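Local coordinates for periplasmic protein (Legionella pneumophila subsp. pneumophila, PDB 4FGQ) that acts as a calcium-dependent periplasmic protease, probably of the transglutaminase-like cysteine proteinase type, at residues L107-A112 / A120-S125. Residues are numbered along the deposited sequence; the frame is centred on the assembly and turned at random.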
# COMPACT_ATOMS: atom_id res chain seq x y z
N LEU A 107 5.04 9.24 2.70
CA LEU A 107 4.01 8.30 2.28
C LEU A 107 2.89 8.25 3.30
O LEU A 107 3.13 8.04 4.49
CB LEU A 107 4.61 6.90 2.11
CG LEU A 107 5.66 6.76 1.01
CD1 LEU A 107 6.41 5.46 1.18
CD2 LEU A 107 4.99 6.81 -0.35
N ARG A 108 1.66 8.43 2.83
CA ARG A 108 0.52 8.30 3.73
C ARG A 108 -0.56 7.49 3.06
O ARG A 108 -1.05 7.87 2.00
CB ARG A 108 -0.02 9.67 4.13
CG ARG A 108 0.95 10.47 4.98
CD ARG A 108 0.36 11.76 5.47
NE ARG A 108 1.38 12.56 6.15
CZ ARG A 108 1.19 13.80 6.60
NH1 ARG A 108 0.01 14.39 6.45
NH2 ARG A 108 2.18 14.44 7.20
N ILE A 109 -0.91 6.37 3.68
CA ILE A 109 -2.03 5.57 3.21
C ILE A 109 -3.28 6.40 3.46
O ILE A 109 -3.49 6.90 4.57
CB ILE A 109 -2.10 4.24 3.97
CG1 ILE A 109 -0.79 3.45 3.77
CG2 ILE A 109 -3.31 3.43 3.52
CD1 ILE A 109 -0.60 2.29 4.79
N THR A 110 -4.12 6.56 2.43
CA THR A 110 -5.20 7.55 2.50
C THR A 110 -6.57 6.93 2.30
O THR A 110 -6.82 6.29 1.28
CB THR A 110 -5.02 8.63 1.43
OG1 THR A 110 -3.76 9.28 1.63
CG2 THR A 110 -6.13 9.68 1.53
N TYR A 111 -7.45 7.15 3.26
CA TYR A 111 -8.83 6.70 3.18
C TYR A 111 -9.64 7.86 2.62
O TYR A 111 -9.66 8.96 3.21
CB TYR A 111 -9.30 6.33 4.58
CG TYR A 111 -10.72 5.84 4.74
CD1 TYR A 111 -10.99 4.49 4.89
CD2 TYR A 111 -11.78 6.72 4.84
CE1 TYR A 111 -12.28 4.03 5.09
CE2 TYR A 111 -13.07 6.28 5.03
CZ TYR A 111 -13.31 4.93 5.15
OH TYR A 111 -14.60 4.49 5.35
N ALA A 112 -10.28 7.63 1.49
CA ALA A 112 -11.00 8.69 0.79
C ALA A 112 -12.43 8.25 0.48
O ALA A 112 -12.71 7.06 0.36
CB ALA A 112 -10.26 9.07 -0.49
N ALA A 120 -16.30 4.22 0.20
CA ALA A 120 -14.95 4.54 0.63
C ALA A 120 -13.93 3.83 -0.26
O ALA A 120 -14.19 2.74 -0.78
CB ALA A 120 -14.75 4.19 2.09
N HIS A 121 -12.78 4.46 -0.44
CA HIS A 121 -11.73 3.91 -1.28
C HIS A 121 -10.38 4.32 -0.72
O HIS A 121 -10.16 5.49 -0.44
CB HIS A 121 -11.86 4.44 -2.70
CG HIS A 121 -10.96 3.75 -3.68
ND1 HIS A 121 -11.14 2.43 -4.04
CD2 HIS A 121 -9.87 4.19 -4.36
CE1 HIS A 121 -10.19 2.08 -4.90
NE2 HIS A 121 -9.42 3.13 -5.11
N MET A 122 -9.47 3.36 -0.60
CA MET A 122 -8.15 3.62 -0.03
C MET A 122 -7.11 3.67 -1.14
O MET A 122 -7.13 2.84 -2.06
CB MET A 122 -7.78 2.51 0.96
CG MET A 122 -6.59 2.80 1.87
SD MET A 122 -7.08 3.72 3.36
CE MET A 122 -7.76 2.45 4.43
N VAL A 123 -6.21 4.64 -1.05
CA VAL A 123 -5.10 4.77 -1.99
C VAL A 123 -3.83 5.03 -1.18
O VAL A 123 -3.90 5.17 0.03
CB VAL A 123 -5.31 5.94 -2.96
CG1 VAL A 123 -6.56 5.69 -3.82
CG2 VAL A 123 -5.42 7.26 -2.19
N LEU A 124 -2.69 5.10 -1.86
CA LEU A 124 -1.45 5.51 -1.21
C LEU A 124 -1.07 6.88 -1.75
O LEU A 124 -0.99 7.05 -2.96
CB LEU A 124 -0.33 4.51 -1.48
CG LEU A 124 1.06 4.89 -0.94
CD1 LEU A 124 0.97 5.14 0.54
CD2 LEU A 124 2.03 3.75 -1.23
N SER A 125 -0.89 7.86 -0.86
CA SER A 125 -0.50 9.20 -1.28
C SER A 125 0.98 9.43 -1.06
O SER A 125 1.51 9.15 0.02
CB SER A 125 -1.29 10.25 -0.48
OG SER A 125 -2.68 10.19 -0.80
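Thr110 and Val123 face each other at the middle of an antiparallel hairpin and exchange two backbone hydrogen bonds, Thr110 N to Val123 O at 2.8 Å and Val123 N to Thr110 O at 2.9 Å. Arg108 with Ser125 and Ala112 with His121 repeat the arrangement, so six N-H groups and six carbonyls are paired across the strands; the shortest bond runs from His121 N to Ala112 O, 2.7 Å. The Thr110 carbonyl also receives a CA-H...O contact from Met122. Thr110 OG1 and Ser125 OG, both buried, share one hydrogen bond of 2.8 Å; either may be the donor, and Arg108 O, 3.1 Å from Thr110 OG1, is a second possible acceptor for the threonine proton. Each hydroxyl stands beside its own backbone N, anti to the carbonyl carbon (chi1 -59° in Thr110, -66° in Ser125), which brings the oxygens together diagonally between successive hydrogen-bonded pairs. On the same face, His121 NE2 is hydrogen-bonded outside the hairpin, to Asp138 OD1.

The other face is largely apolar. Ile109 sets CG2 against Met122 CG at 3.7 Å, and its CG1 touches Leu124 CD1. The bent chain of Met122 lays SD and CE along the edge of the Tyr111 ring, a Met-aromatic contact with CE 3.8 Å from Tyr111 CD1.

Both strands are interior to the antiparallel sheet: Ile109 and Tyr111 continue the backbone bonding to strand 153-159, and Leu124 to strand 135-137. Helix 86-100 packs on the hairpin through Leu107, His121 and Met122, the last touching Glu87, a calcium ligand in another structure of this protein; no calcium is bound here.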